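Local coordinates for DnaD domain protein (Enterococcus faecalis, PDB 2I5U) that is of unknown function but, as a DnaB/DnaD family member, probably takes part in initiating DNA replication, this chain being its DnaD domain, at residues 28-31 / 32-35; 37-40 / 41-44. One frame throughout, in Å; residues are numbered along the deposited sequence. Where two conformers were deposited one is given.

Interaction 1 of 2, residues 28-31 / 32-35; sequences ISDF and EKIG
A local contact round a helix C-terminus joins Phe31 and Ile34, where the last turn of helix 18-32 gives way to the loop leading to helix 38-55. Two helical bonds lead into it: Glu32 N to Ile28 O, 3.0 Å at 155°, and Lys33 N to Ser29 O, equally long but more bent. Lys33 N adds a weak bond to Asp30 O, whereas Ile34 N turns to Phe31 O from above the carbonyl plane, 65° out of it. Gly35, with a phi of 105°, is the C-prime residue of a Schellman motif: its N bonds to Glu32 O across a type I turn, and Ala36 N returns to Phe31 O.

The side chains follow the same bend. Ile34 holds CG1 between its backbone N and carbonyl carbon, and its first two torsions together fold CD1 back to 3.4 Å from Phe31 O, with Phe31 CD1 farther off and the approach oblique to the ring. Phe31 itself is buried against helices 38-55 and 60-73. Asp30 and Lys33 run side by side, and Lys33 NZ stays 4.2 Å from Asp30 OD1, beyond a salt bridge. Glu32 lies along Ile28, its OE2 3.8 Å from Ile28 CG2. The N-H groups of Lys33, Ile34 and Gly35 thus find carbonyl acceptors as the helix ends, the charged pair probably adding only a weak attraction at its distance.

Interaction 2 of 2, residues 37-40 / 41-44; sequences SQKE and AEQL
Ser37 O accepts from Ala41 N at 2.9 Å and so starts the regular bonding of helix 38-55; the next three bonds, Glu42 N to Gln38 O, Gln43 N to Lys39 O and Leu44 N to Glu40 O, continue it.

Side-chain bonds close the helix start. Ser37 OG takes the proton of Glu40 N at 3.0 Å, and Glu40 answers by sending OE1 back to Ser37 N, 2.8 Å away in an essentially straight bond (179°). These reciprocal bonds make a capping box, with Ser37 as N-cap, and they give side-chain acceptors to the N-H of the N-cap residue and to that of Glu40. Glu40 CG sits beside its own backbone N (chi1 -76°), and the extended chain beyond carries the carboxylate back past the first turn. OE1 is met on its anti side, 16° out of the carboxylate plane. A negative group here would also suit the positive end of the helix dipole.

One bridge runs through solvent: a water donates to Glu40 O at 2.7 Å and to Gln43 OE1 at 3.2 Å, tying a carbonyl that already receives Leu44 N to the glutamine amide.

Between charged groups, Lys39 bends along its chain to bring CE within 3.5 Å of Glu42 OE1, the two side chains crossing at a slant, though Lys39 NZ stays 4.6 Å from that oxygen, too far for a salt bridge.

As for apolar packing, Ala41 and Leu44 are buried and pack on Phe31 of helix 18-32.

Overall arrangement
Interaction 1 finishes helix 18-32 and interaction 2 opens helix 38-55, so the two come in series along the chain, on either side of a short loop. Their centres are 9 Å apart, on the same side of the centre of this small all-helical domain. They also touch: Phe31 CB lies 3.7 Å from Ala41 CB, Phe31 CD1 lies 3.7 Å from Leu44 CD1, and Glu32 OE2 comes to 3.2 Å from Gln38 CB. A Schellman ending and a capping box thus close one helix and open the next at the two ends of the connecting loop, while apolar packing joins the helices. Both contacts fall within the family's replication initiation and membrane attachment region.

Interaction 1 of 2, residues 28-31 / 32-35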
ATOM      1  N   ILE A  28       1.759   1.921   6.877  1.00 20.68           N
ATOM      2  CA  ILE A  28       2.550   3.147   6.951  1.00 21.12           C
ATOM      3  C   ILE A  28       3.330   3.173   8.272  1.00 21.09           C
ATOM      4  O   ILE A  28       4.545   3.468   8.285  1.00 21.49           O
ATOM      5  CB  ILE A  28       1.669   4.417   6.794  1.00 20.98           C
ATOM      6  CG1 ILE A  28       1.151   4.522   5.358  1.00 21.07           C
ATOM      7  CG2 ILE A  28       2.458   5.678   7.171  1.00 20.64           C
ATOM      8  CD1 ILE A  28       0.062   5.553   5.186  1.00 22.04           C
ATOM      9  N   SER A  29       2.651   2.840   9.369  0.50 21.32           N
ATOM     10  CA  SER A  29       3.294   2.770  10.687  0.50 21.67           C
ATOM     11  C   SER A  29       4.431   1.750  10.707  1.00 21.23           C
ATOM     12  O   SER A  29       5.501   2.001  11.309  1.00 20.73           O
ATOM     13  CB  SER A  29       2.266   2.426  11.755  1.00 22.58           C
ATOM     14  OG  SER A  29       1.413   3.535  11.998  0.50 25.78           O
ATOM     15  N   ASP A  30       4.219   0.604  10.065  1.00 20.39           N
ATOM     16  CA  ASP A  30       5.208  -0.463  10.076  1.00 21.49           C
ATOM     17  C   ASP A  30       6.457  -0.091   9.280  1.00 21.62           C
ATOM     18  O   ASP A  30       7.578  -0.385   9.705  1.00 20.70           O
ATOM     19  CB  ASP A  30       4.609  -1.797   9.617  1.00 21.80           C
ATOM     20  CG  ASP A  30       3.826  -2.504  10.722  1.00 24.41           C
ATOM     21  OD1 ASP A  30       3.892  -2.081  11.903  1.00 27.63           O
ATOM     22  OD2 ASP A  30       3.151  -3.496  10.411  1.00 27.19           O
ATOM     23  N   PHE A  31       6.281   0.609   8.166  1.00 22.22           N
ATOM     24  CA  PHE A  31       7.437   1.089   7.410  1.00 22.47           C
ATOM     25  C   PHE A  31       8.159   2.167   8.183  1.00 22.49           C
ATOM     26  O   PHE A  31       9.394   2.223   8.147  1.00 23.35           O
ATOM     27  CB  PHE A  31       7.060   1.548   5.999  1.00 22.91           C
ATOM     28  CG  PHE A  31       6.930   0.410   5.023  1.00 22.09           C
ATOM     29  CD1 PHE A  31       8.055  -0.286   4.596  1.00 22.91           C
ATOM     30  CD2 PHE A  31       5.690  -0.014   4.585  1.00 23.70           C
ATOM     31  CE1 PHE A  31       7.927  -1.362   3.713  1.00 23.51           C
ATOM     32  CE2 PHE A  31       5.578  -1.087   3.707  1.00 23.20           C
ATOM     33  CZ  PHE A  31       6.688  -1.757   3.287  1.00 22.94           C
ATOM     34  N   GLU A  32       7.418   2.994   8.924  1.00 22.44           N
ATOM     35  CA  GLU A  32       8.060   4.003   9.796  1.00 23.23           C
ATOM     36  C   GLU A  32       8.911   3.364  10.884  1.00 22.89           C
ATOM     37  O   GLU A  32       9.971   3.899  11.252  1.00 22.59           O
ATOM     38  CB  GLU A  32       7.022   4.941  10.418  1.00 23.19           C
ATOM     39  CG  GLU A  32       6.458   5.960   9.425  1.00 25.29           C
ATOM     40  CD  GLU A  32       5.206   6.676   9.924  1.00 27.67           C
ATOM     41  OE1 GLU A  32       4.574   6.214  10.905  1.00 33.06           O
ATOM     42  OE2 GLU A  32       4.840   7.696   9.311  1.00 34.53           O
ATOM     43  N   LYS A  33       8.477   2.215  11.396  1.00 22.55           N
ATOM     44  CA  LYS A  33       9.214   1.508  12.450  1.00 23.16           C
ATOM     45  C   LYS A  33      10.585   1.010  11.992  1.00 23.06           C
ATOM     46  O   LYS A  33      11.422   0.687  12.825  1.00 22.10           O
ATOM     47  CB  LYS A  33       8.411   0.325  12.983  1.00 22.95           C
ATOM     48  CG  LYS A  33       7.233   0.712  13.864  1.00 23.68           C
ATOM     49  CD  LYS A  33       6.544  -0.505  14.454  1.00 24.17           C
ATOM     50  CE  LYS A  33       5.264  -0.103  15.192  1.00 25.93           C
ATOM     51  NZ  LYS A  33       4.653  -1.239  15.940  1.00 28.04           N
ATOM     52  N   ILE A  34      10.809   0.910  10.688  1.00 23.39           N
ATOM     53  CA  ILE A  34      12.151   0.553  10.192  1.00 24.88           C
ATOM     54  C   ILE A  34      12.815   1.690   9.426  1.00 24.57           C
ATOM     55  O   ILE A  34      13.796   1.480   8.721  1.00 24.97           O
ATOM     56  CB  ILE A  34      12.159  -0.768   9.384  1.00 25.69           C
ATOM     57  CG1 ILE A  34      11.135  -0.762   8.247  1.00 26.81           C
ATOM     58  CG2 ILE A  34      11.875  -1.922  10.315  1.00 26.16           C
ATOM     59  CD1 ILE A  34      11.571  -0.049   6.950  1.00 28.77           C
ATOM     60  N   GLY A  35      12.309   2.906   9.616  1.00 24.44           N
ATOM     61  CA  GLY A  35      13.041   4.112   9.225  1.00 23.73           C
ATOM     62  C   GLY A  35      12.566   4.821   7.973  1.00 23.04           C
ATOM     63  O   GLY A  35      13.211   5.747   7.509  1.00 23.66           O
TER

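Interaction 2 of 2, residues 37-40 / 41-44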
ATOM      1  N   SER A  37      10.116   7.467   6.069  1.00 21.44           N
ATOM      2  CA  SER A  37       9.258   8.610   6.373  1.00 21.89           C
ATOM      3  C   SER A  37       7.813   8.246   6.040  1.00 22.24           C
ATOM      4  O   SER A  37       7.563   7.303   5.288  1.00 22.76           O
ATOM      5  CB  SER A  37       9.686   9.854   5.581  1.00 21.33           C
ATOM      6  OG  SER A  37       9.470   9.690   4.185  1.00 20.60           O
ATOM      7  N   GLN A  38       6.870   8.998   6.596  1.00 23.23           N
ATOM      8  CA  GLN A  38       5.458   8.824   6.264  1.00 23.53           C
ATOM      9  C   GLN A  38       5.279   8.915   4.757  1.00 23.18           C
ATOM     10  O   GLN A  38       4.589   8.096   4.161  1.00 22.53           O
ATOM     11  CB  GLN A  38       4.599   9.883   6.970  1.00 23.89           C
ATOM     12  CG  GLN A  38       3.095   9.713   6.769  1.00 24.72           C
ATOM     13  CD  GLN A  38       2.278  10.770   7.503  1.00 26.69           C
ATOM     14  OE1 GLN A  38       2.397  10.937   8.723  1.00 32.76           O
ATOM     15  NE2 GLN A  38       1.444  11.493   6.760  1.00 31.97           N
ATOM     16  N   LYS A  39       5.928   9.899   4.143  1.00 23.00           N
ATOM     17  CA  LYS A  39       5.812  10.133   2.703  1.00 22.96           C
ATOM     18  C   LYS A  39       6.357   8.965   1.880  1.00 22.41           C
ATOM     19  O   LYS A  39       5.742   8.542   0.900  1.00 22.23           O
ATOM     20  CB  LYS A  39       6.559  11.406   2.321  1.00 23.47           C
ATOM     21  CG  LYS A  39       6.174  11.948   0.961  1.00 27.54           C
ATOM     22  CD  LYS A  39       4.890  12.786   1.040  1.00 31.97           C
ATOM     23  CE  LYS A  39       3.997  12.567  -0.172  1.00 33.68           C
ATOM     24  NZ  LYS A  39       4.727  12.768  -1.458  1.00 35.50           N
ATOM     25  N   GLU A  40       7.508   8.438   2.285  1.00 21.31           N
ATOM     26  CA  GLU A  40       8.123   7.300   1.595  1.00 21.33           C
ATOM     27  C   GLU A  40       7.249   6.052   1.722  1.00 20.01           C
ATOM     28  O   GLU A  40       7.116   5.282   0.769  1.00 19.30           O
ATOM     29  CB  GLU A  40       9.510   6.996   2.180  1.00 21.46           C
ATOM     30  CG  GLU A  40      10.603   7.952   1.751  1.00 22.49           C
ATOM     31  CD  GLU A  40      11.868   7.834   2.600  1.00 23.05           C
ATOM     32  OE1 GLU A  40      11.777   7.494   3.799  1.00 24.47           O
ATOM     33  OE2 GLU A  40      12.960   8.119   2.063  1.00 24.94           O
ATOM     34  N   ALA A  41       6.676   5.859   2.907  1.00 19.66           N
ATOM     35  CA  ALA A  41       5.811   4.712   3.155  1.00 19.79           C
ATOM     36  C   ALA A  41       4.569   4.808   2.264  1.00 19.84           C
ATOM     37  O   ALA A  41       4.151   3.817   1.653  1.00 19.72           O
ATOM     38  CB  ALA A  41       5.435   4.635   4.654  1.00 19.76           C
ATOM     39  N   GLU A  42       3.980   5.990   2.177  1.00 20.16           N
ATOM     40  CA  GLU A  42       2.833   6.218   1.293  1.00 20.94           C
ATOM     41  C   GLU A  42       3.179   5.918  -0.157  1.00 20.38           C
ATOM     42  O   GLU A  42       2.385   5.293  -0.877  1.00 20.87           O
ATOM     43  CB  GLU A  42       2.332   7.656   1.457  1.00 20.98           C
ATOM     44  CG  GLU A  42       1.000   7.971   0.789  1.00 23.17           C
ATOM     45  CD  GLU A  42       0.616   9.442   0.925  1.00 26.16           C
ATOM     46  OE1 GLU A  42       1.374  10.312   0.441  1.00 33.59           O
ATOM     47  OE2 GLU A  42      -0.438   9.726   1.544  1.00 33.85           O
ATOM     48  N   GLN A  43       4.358   6.359  -0.587  0.50 20.08           N
ATOM     49  CA  GLN A  43       4.840   6.102  -1.941  0.50 20.19           C
ATOM     50  C   GLN A  43       4.985   4.608  -2.226  0.50 19.90           C
ATOM     51  O   GLN A  43       4.680   4.154  -3.323  0.50 19.75           O
ATOM     52  CB  GLN A  43       6.182   6.808  -2.180  0.50 20.18           C
ATOM     53  CG  GLN A  43       6.068   8.329  -2.267  0.50 20.10           C
ATOM     54  CD  GLN A  43       7.402   9.032  -2.508  0.50 21.01           C
ATOM     55  OE1 GLN A  43       8.478   8.509  -2.178  0.50 21.81           O
ATOM     56  NE2 GLN A  43       7.332  10.242  -3.050  0.50 21.00           N
ATOM     57  N   LEU A  44       5.437   3.844  -1.235  1.00 19.94           N
ATOM     58  CA  LEU A  44       5.563   2.391  -1.389  1.00 19.57           C
ATOM     59  C   LEU A  44       4.193   1.754  -1.620  1.00 19.15           C
ATOM     60  O   LEU A  44       4.025   0.905  -2.485  1.00 18.80           O
ATOM     61  CB  LEU A  44       6.210   1.749  -0.165  1.00 20.22           C
ATOM     62  CG  LEU A  44       7.719   1.987  -0.007  1.00 20.77           C
ATOM     63  CD1 LEU A  44       8.207   1.504   1.366  1.00 22.60           C
ATOM     64  CD2 LEU A  44       8.493   1.312  -1.118  1.00 22.87           C
TER
HETATM   65  O   HOH W   1       9.038   5.489  -1.118  1.00 33.04           O